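Local coordinates for uncharacterized protein Rv2277c (Mycobacterium tuberculosis, PDB 5VUG) that is not characterised but carries a glycerophosphodiester phosphodiesterase domain of TIM-barrel fold and so probably hydrolyses phosphoric diesters, at residues 78-83 with 104-109; 65-70 with 85-90. One frame throughout, in Å; residues are numbered along the deposited sequence.

Interaction 1 of 2, residues 78-83 with 104-109; sequences QQLQQL and TPIPTL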
ATOM      1  N   GLN A  78      -0.846  32.608 -30.454  1.00 17.39           N
ATOM      2  CA  GLN A  78      -0.549  34.036 -30.440  1.00 19.24           C
ATOM      3  C   GLN A  78      -1.027  34.678 -29.144  1.00 18.48           C
ATOM      4  O   GLN A  78      -0.318  35.496 -28.547  1.00 19.75           O
ATOM      5  CB  GLN A  78      -1.167  34.719 -31.661  1.00 24.59           C
ATOM      6  CG  GLN A  78      -0.839  36.203 -31.765  1.00 29.90           C
ATOM      7  CD  GLN A  78      -1.310  36.821 -33.071  1.00 40.27           C
ATOM      8  OE1 GLN A  78      -1.594  36.116 -34.041  1.00 42.91           O
ATOM      9  NE2 GLN A  78      -1.393  38.147 -33.103  1.00 43.26           N
ATOM     10  N   GLN A  79      -2.209  34.280 -28.666  1.00 18.45           N
ATOM     11  CA  GLN A  79      -2.715  34.787 -27.393  1.00 19.48           C
ATOM     12  C   GLN A  79      -1.883  34.296 -26.214  1.00 18.29           C
ATOM     13  O   GLN A  79      -1.607  35.067 -25.286  1.00 17.50           O
ATOM     14  CB  GLN A  79      -4.177  34.384 -27.224  1.00 18.26           C
ATOM     15  CG  GLN A  79      -5.085  35.065 -28.232  1.00 20.41           C
ATOM     16  CD  GLN A  79      -6.476  34.485 -28.274  1.00 21.95           C
ATOM     17  OE1 GLN A  79      -6.698  33.329 -27.918  1.00 21.20           O
ATOM     18  NE2 GLN A  79      -7.431  35.294 -28.710  1.00 26.47           N
ATOM     19  N   LEU A  80      -1.489  33.017 -26.222  1.00 16.69           N
ATOM     20  CA  LEU A  80      -0.720  32.461 -25.113  1.00 15.05           C
ATOM     21  C   LEU A  80       0.635  33.134 -24.989  1.00 15.83           C
ATOM     22  O   LEU A  80       1.108  33.389 -23.876  1.00 15.42           O
ATOM     23  CB  LEU A  80      -0.537  30.954 -25.309  1.00 13.45           C
ATOM     24  CG  LEU A  80      -1.819  30.136 -25.167  1.00 12.97           C
ATOM     25  CD1 LEU A  80      -1.682  28.781 -25.843  1.00 14.98           C
ATOM     26  CD2 LEU A  80      -2.153  29.976 -23.706  1.00 12.48           C
ATOM     27  N   GLN A  81       1.283  33.418 -26.120  1.00 17.34           N
ATOM     28  CA  GLN A  81       2.616  34.010 -26.079  1.00 16.79           C
ATOM     29  C   GLN A  81       2.603  35.462 -25.623  1.00 19.76           C
ATOM     30  O   GLN A  81       3.673  36.025 -25.356  1.00 20.88           O
ATOM     31  CB  GLN A  81       3.314  33.854 -27.432  1.00 18.15           C
ATOM     32  CG  GLN A  81       3.702  32.421 -27.754  1.00 18.05           C
ATOM     33  CD  GLN A  81       4.474  32.309 -29.056  1.00 21.76           C
ATOM     34  OE1 GLN A  81       3.901  32.418 -30.142  1.00 26.93           O
ATOM     35  NE2 GLN A  81       5.780  32.104 -28.954  1.00 27.03           N
ATOM     36  N   GLN A  82       1.428  36.078 -25.516  1.00 19.78           N
ATOM     37  CA  GLN A  82       1.313  37.393 -24.908  1.00 23.06           C
ATOM     38  C   GLN A  82       1.181  37.342 -23.390  1.00 21.50           C
ATOM     39  O   GLN A  82       1.328  38.384 -22.740  1.00 23.13           O
ATOM     40  CB  GLN A  82       0.129  38.154 -25.514  1.00 23.96           C
ATOM     41  CG  GLN A  82       0.327  38.520 -26.973  1.00 28.29           C
ATOM     42  CD  GLN A  82       1.508  39.445 -27.177  1.00 35.07           C
ATOM     43  OE1 GLN A  82       2.481  39.095 -27.847  1.00 39.57           O
ATOM     44  NE2 GLN A  82       1.432  40.634 -26.592  1.00 39.03           N
ATOM     45  N   LEU A  83       0.926  36.167 -22.808  1.00 18.29           N
ATOM     46  CA  LEU A  83       0.761  36.057 -21.364  1.00 16.13           C
ATOM     47  C   LEU A  83       2.114  35.976 -20.674  1.00 17.94           C
ATOM     48  O   LEU A  83       3.060  35.373 -21.190  1.00 19.49           O
ATOM     49  CB  LEU A  83      -0.079  34.830 -21.000  1.00 15.83           C
ATOM     50  CG  LEU A  83      -1.490  34.802 -21.589  1.00 15.21           C
ATOM     51  CD1 LEU A  83      -2.199  33.485 -21.222  1.00 16.11           C
ATOM     52  CD2 LEU A  83      -2.295  36.014 -21.123  1.00 16.42           C
ATOM     53  N   THR A 104       8.288  36.940 -18.480  1.00 17.89           N
ATOM     54  CA  THR A 104       8.766  35.679 -19.036  1.00 16.56           C
ATOM     55  C   THR A 104       7.563  35.006 -19.691  1.00 16.68           C
ATOM     56  O   THR A 104       6.748  34.378 -18.994  1.00 16.58           O
ATOM     57  CB  THR A 104       9.345  34.789 -17.927  1.00 15.72           C
ATOM     58  OG1 THR A 104       8.377  34.630 -16.879  1.00 15.94           O
ATOM     59  CG2 THR A 104      10.612  35.402 -17.333  1.00 16.90           C
ATOM     60  N   PRO A 105       7.387  35.125 -21.007  1.00 15.19           N
ATOM     61  CA  PRO A 105       6.146  34.654 -21.635  1.00 14.83           C
ATOM     62  C   PRO A 105       6.073  33.137 -21.710  1.00 14.22           C
ATOM     63  O   PRO A 105       7.068  32.426 -21.574  1.00 14.36           O
ATOM     64  CB  PRO A 105       6.204  35.258 -23.043  1.00 19.80           C
ATOM     65  CG  PRO A 105       7.642  35.530 -23.293  1.00 20.33           C
ATOM     66  CD  PRO A 105       8.267  35.824 -21.956  1.00 17.21           C
ATOM     67  N   ILE A 106       4.864  32.642 -21.959  1.00 13.35           N
ATOM     68  CA  ILE A 106       4.700  31.226 -22.304  1.00 11.81           C
ATOM     69  C   ILE A 106       5.447  30.942 -23.601  1.00 12.56           C
ATOM     70  O   ILE A 106       5.163  31.585 -24.623  1.00 13.63           O
ATOM     71  CB  ILE A 106       3.221  30.844 -22.462  1.00 10.80           C
ATOM     72  CG1 ILE A 106       2.466  30.982 -21.137  1.00 12.39           C
ATOM     73  CG2 ILE A 106       3.094  29.428 -23.047  1.00 11.00           C
ATOM     74  CD1 ILE A 106       0.961  30.748 -21.279  1.00 13.46           C
ATOM     75  N   PRO A 107       6.374  29.972 -23.620  1.00 11.62           N
ATOM     76  CA  PRO A 107       7.065  29.622 -24.867  1.00 10.77           C
ATOM     77  C   PRO A 107       6.417  28.448 -25.586  1.00 11.51           C
ATOM     78  O   PRO A 107       5.745  27.618 -24.963  1.00 11.77           O
ATOM     79  CB  PRO A 107       8.452  29.215 -24.364  1.00 12.05           C
ATOM     80  CG  PRO A 107       8.126  28.505 -23.023  1.00 10.33           C
ATOM     81  CD  PRO A 107       6.915  29.233 -22.456  1.00 10.63           C
ATOM     82  N   THR A 108       6.639  28.339 -26.891  1.00 11.36           N
ATOM     83  CA  THR A 108       6.242  27.118 -27.568  1.00 11.50           C
ATOM     84  C   THR A 108       7.241  26.012 -27.236  1.00 10.95           C
ATOM     85  O   THR A 108       8.385  26.272 -26.839  1.00 10.48           O
ATOM     86  CB  THR A 108       6.221  27.307 -29.088  1.00 12.14           C
ATOM     87  OG1 THR A 108       7.542  27.628 -29.566  1.00 13.80           O
ATOM     88  CG2 THR A 108       5.228  28.393 -29.500  1.00 14.23           C
ATOM     89  N   LEU A 109       6.794  24.761 -27.398  1.00 11.27           N
ATOM     90  CA  LEU A 109       7.719  23.639 -27.267  1.00 10.46           C
ATOM     91  C   LEU A 109       8.877  23.790 -28.242  1.00 10.71           C
ATOM     92  O   LEU A 109      10.032  23.507 -27.901  1.00 11.27           O
ATOM     93  CB  LEU A 109       6.983  22.320 -27.497  1.00  9.99           C
ATOM     94  CG  LEU A 109       7.867  21.063 -27.541  1.00  9.55           C
ATOM     95  CD1 LEU A 109       8.577  20.821 -26.213  1.00 10.68           C
ATOM     96  CD2 LEU A 109       7.013  19.862 -27.923  1.00  9.71           C
TER
HETATM   97  O   HOH W   1       6.916  33.174 -26.086  1.00 25.64           O
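Ile106 lies against Leu80 and Leu83, and these three aliphatic side chains form the apolar part of the contact. Its CD1 meets Leu80 CD2 at 4.0 Å, the two side chains slanting across one another, while Leu83 runs alongside Ile106 and points the same way. With CG1 beside the backbone N (chi1 -65°), Ile106 carries CD1 to the two leucines. Isoleucine suits this buried place because its neighbours Leu80, Leu83, Val55 and Leu62 are all aliphatic. Its CB also comes within 3.6 Å of Leu80 O.

Backbone polar contacts are modest. The type I turn from Leu80 to Leu83 closes with Leu83 N bonded to Leu80 O, and Leu83 O then accepts a weak hydrogen bond from Ile106 N (3.4 Å, 149°). Pro105 has no N-H to offer, but its CA approaches the same Leu83 O at 3.2 Å in a CA-H...O contact.

At the edge of the contact Gln81, long and amphipathic, lays CG against Ile106 O (3.6 Å) and brings NE2 to 3.8 Å from Thr108 CG2. A water accepts from Gln81 NE2 and donates to Ile106 O (2.8 Å), bridging amide and carbonyl.

Thr108 N-caps helix 109-114, and Pro107 is hydrogen-bonded through its backbone to Leu56 of strand 54-56. The contact thus joins the end of helix 77-80 to the approach to helix 109-114.

Interaction 2 of 2, residues 65-70 with 85-90; sequences LTDGAG and AGWNFT
Asp67 sets its CB over the six-membered ring of Trp87, 3.6 Å from the ring centroid and 12° off the normal, a close CH-pi contact at the surface. The carboxylate plane is tilted only 21° from the ring. Trp87 reaches this position because CG stands anti to its backbone N (chi1 -170°), which sends the indole across the backbone of Thr66 and Asp67. The flat indole suits this place: its face takes Asp67 CB, while Trp87 CG lies 3.8 Å from Thr66 C, against the peptide joining Thr66 to Asp67. The carboxylate's OD1 accepts from Asn84 N, and Arg100 makes a cation-pi contact with the indole.

The buried part is Thr66 with Ala85. Thr66 CG2 comes to 3.9 Å from Ala85 CA, the alanine methyl being turned away to pack beneath Thr104 O. Beside them Leu65 O sits 3.4 Å from Ala85 CA in a CA-H...O contact and takes a weak, bent hydrogen bond from Trp87 N.

Two turns shape these loops of the TIM-barrel domain, between strand 54-56 and helix 109-114. Thr66 OG1 accepts from Gly68 N (2.9 Å), an ST turn, and also bonds to Leu62 O; Gly86 to Phe89 form a type I beta turn.

Toward Asn88 the fit is looser and water joins the segments. One water donates to Leu65 O (2.7 Å) and accepts from Asn88 N; another donates to Thr66 O and accepts from Asn88 ND2 at 3.2 Å. Asparagine suits this place because its amide works in both directions: ND2 also donates to Thr64 O, while OD1 accepts from Arg100 NH2.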
ATOM      1  N   LEU A  65      -0.387  30.804 -13.019  1.00 11.56           N
ATOM      2  CA  LEU A  65       0.947  31.363 -13.212  1.00 10.47           C
ATOM      3  C   LEU A  65       1.012  32.552 -14.167  1.00 12.18           C
ATOM      4  O   LEU A  65       2.113  33.070 -14.399  1.00 13.42           O
ATOM      5  CB  LEU A  65       1.925  30.274 -13.677  1.00 12.95           C
ATOM      6  CG  LEU A  65       2.053  29.065 -12.748  1.00 12.71           C
ATOM      7  CD1 LEU A  65       2.870  27.963 -13.441  1.00 11.28           C
ATOM      8  CD2 LEU A  65       2.699  29.463 -11.426  1.00 12.14           C
ATOM      9  N   THR A  66      -0.110  32.995 -14.736  1.00 12.35           N
ATOM     10  CA  THR A  66      -0.081  34.072 -15.725  1.00 13.32           C
ATOM     11  C   THR A  66      -1.111  35.141 -15.382  1.00 15.49           C
ATOM     12  O   THR A  66      -1.896  35.018 -14.431  1.00 14.40           O
ATOM     13  CB  THR A  66      -0.326  33.578 -17.166  1.00 12.27           C
ATOM     14  OG1 THR A  66      -1.731  33.424 -17.395  1.00 12.18           O
ATOM     15  CG2 THR A  66       0.395  32.242 -17.465  1.00 11.80           C
ATOM     16  N   ASP A  67      -1.111  36.198 -16.196  1.00 15.36           N
ATOM     17  CA  ASP A  67      -2.102  37.257 -16.102  1.00 15.18           C
ATOM     18  C   ASP A  67      -3.373  36.964 -16.894  1.00 15.79           C
ATOM     19  O   ASP A  67      -4.248  37.831 -16.971  1.00 18.52           O
ATOM     20  CB  ASP A  67      -1.496  38.607 -16.500  1.00 16.76           C
ATOM     21  CG  ASP A  67      -0.780  38.569 -17.845  1.00 17.54           C
ATOM     22  OD1 ASP A  67      -0.220  37.523 -18.216  1.00 16.40           O
ATOM     23  OD2 ASP A  67      -0.779  39.605 -18.535  1.00 21.91           O
ATOM     24  N   GLY A  68      -3.493  35.774 -17.483  1.00 14.30           N
ATOM     25  CA  GLY A  68      -4.697  35.349 -18.163  1.00 14.08           C
ATOM     26  C   GLY A  68      -5.453  34.291 -17.367  1.00 14.77           C
ATOM     27  O   GLY A  68      -5.031  33.854 -16.299  1.00 15.11           O
ATOM     28  N   ALA A  69      -6.596  33.878 -17.920  1.00 14.80           N
ATOM     29  CA  ALA A  69      -7.454  32.898 -17.263  1.00 13.96           C
ATOM     30  C   ALA A  69      -8.023  31.928 -18.288  1.00 14.25           C
ATOM     31  O   ALA A  69      -8.279  32.296 -19.435  1.00 15.11           O
ATOM     32  CB  ALA A  69      -8.608  33.561 -16.482  1.00 15.78           C
ATOM     33  N   GLY A  70      -8.222  30.682 -17.857  1.00 13.20           N
ATOM     34  CA  GLY A  70      -8.839  29.673 -18.694  1.00 11.28           C
ATOM     35  C   GLY A  70      -7.866  28.563 -19.036  1.00 11.39           C
ATOM     36  O   GLY A  70      -6.669  28.666 -18.762  1.00 12.07           O
ATOM     37  N   ALA A  85       4.112  34.377 -17.974  1.00 15.10           N
ATOM     38  CA  ALA A  85       4.175  33.196 -17.112  1.00 13.43           C
ATOM     39  C   ALA A  85       5.059  33.397 -15.881  1.00 13.45           C
ATOM     40  O   ALA A  85       5.299  32.438 -15.133  1.00 14.67           O
ATOM     41  CB  ALA A  85       4.652  31.978 -17.915  1.00 12.80           C
ATOM     42  N   GLY A  86       5.569  34.603 -15.665  1.00 12.89           N
ATOM     43  CA  GLY A  86       6.226  34.963 -14.427  1.00 12.77           C
ATOM     44  C   GLY A  86       5.345  35.763 -13.496  1.00 13.47           C
ATOM     45  O   GLY A  86       5.839  36.297 -12.495  1.00 15.90           O
ATOM     46  N   TRP A  87       4.049  35.848 -13.794  1.00 14.89           N
ATOM     47  CA  TRP A  87       3.159  36.783 -13.109  1.00 16.36           C
ATOM     48  C   TRP A  87       3.135  36.557 -11.605  1.00 16.93           C
ATOM     49  O   TRP A  87       3.052  37.519 -10.829  1.00 16.14           O
ATOM     50  CB  TRP A  87       1.751  36.612 -13.658  1.00 14.66           C
ATOM     51  CG  TRP A  87       0.786  37.665 -13.229  1.00 16.59           C
ATOM     52  CD1 TRP A  87      -0.232  37.535 -12.319  1.00 16.05           C
ATOM     53  CD2 TRP A  87       0.721  39.002 -13.717  1.00 17.43           C
ATOM     54  NE1 TRP A  87      -0.920  38.720 -12.211  1.00 19.22           N
ATOM     55  CE2 TRP A  87      -0.354  39.636 -13.059  1.00 19.39           C
ATOM     56  CE3 TRP A  87       1.469  39.730 -14.647  1.00 21.19           C
ATOM     57  CZ2 TRP A  87      -0.699  40.956 -13.307  1.00 23.74           C
ATOM     58  CZ3 TRP A  87       1.123  41.043 -14.888  1.00 25.11           C
ATOM     59  CH2 TRP A  87       0.054  41.643 -14.217  1.00 25.17           C
ATOM     60  N   ASN A  88       3.195  35.296 -11.173  1.00 15.95           N
ATOM     61  CA  ASN A  88       3.044  34.938  -9.767  1.00 15.31           C
ATOM     62  C   ASN A  88       4.314  34.373  -9.143  1.00 14.39           C
ATOM     63  O   ASN A  88       4.281  33.913  -7.994  1.00 16.30           O
ATOM     64  CB  ASN A  88       1.872  33.973  -9.598  1.00 14.97           C
ATOM     65  CG  ASN A  88       0.540  34.661  -9.806  1.00 14.49           C
ATOM     66  OD1 ASN A  88       0.388  35.846  -9.470  1.00 16.18           O
ATOM     67  ND2 ASN A  88      -0.432  33.943 -10.378  1.00 16.12           N
ATOM     68  N   PHE A  89       5.432  34.407  -9.861  1.00 15.61           N
ATOM     69  CA  PHE A  89       6.679  33.890  -9.315  1.00 15.94           C
ATOM     70  C   PHE A  89       7.133  34.748  -8.140  1.00 19.27           C
ATOM     71  O   PHE A  89       7.120  35.983  -8.208  1.00 20.27           O
ATOM     72  CB  PHE A  89       7.757  33.882 -10.401  1.00 17.02           C
ATOM     73  CG  PHE A  89       9.095  33.369  -9.925  1.00 16.41           C
ATOM     74  CD1 PHE A  89       9.409  32.022 -10.022  1.00 16.06           C
ATOM     75  CD2 PHE A  89      10.036  34.232  -9.383  1.00 17.07           C
ATOM     76  CE1 PHE A  89      10.633  31.546  -9.589  1.00 15.31           C
ATOM     77  CE2 PHE A  89      11.255  33.758  -8.949  1.00 17.60           C
ATOM     78  CZ  PHE A  89      11.558  32.417  -9.054  1.00 16.78           C
ATOM     79  N   THR A  90       7.532  34.102  -7.053  1.00 20.82           N
ATOM     80  CA  THR A  90       8.148  34.815  -5.945  1.00 24.08           C
ATOM     81  C   THR A  90       9.487  34.179  -5.604  1.00 28.49           C
ATOM     82  O   THR A  90       9.680  32.971  -5.773  1.00 28.71           O
ATOM     83  CB  THR A  90       7.252  34.870  -4.689  1.00 25.54           C
ATOM     84  OG1 THR A  90       7.043  33.549  -4.183  1.00 26.00           O
ATOM     85  CG2 THR A  90       5.905  35.505  -5.009  1.00 23.59           C
TER
HETATM   86  O   HOH W   2       3.964  32.889 -12.382  1.00 13.98           O
HETATM   87  O   HOH W   3      -2.862  35.263 -11.904  1.00 15.08           O

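How the interactions relate
Both contacts tie together the region between strand 54-56 and helix 109-114; their segments alternate along the sequence, and their centres are 11 Å apart. In interaction 1 the buried part is Leu80 with Ile106, which reaches strand 54-56, and Pro105 and Gln81 form the edge. In interaction 2 Thr66 and Ala85 are buried, while the Asp67-Trp87 pair and Asn88 lie nearer solvent. A helix end and aliphatic packing thus contrast with loop against loop, an aromatic face and more bridging water. Each has just one weak direct hydrogen bond across its segments. They touch where Leu83 packs on Asp67 and Gly68. The OD1 of Asn84 accepts from the backbone N of both Thr104 and Gly86, linking the two contacts.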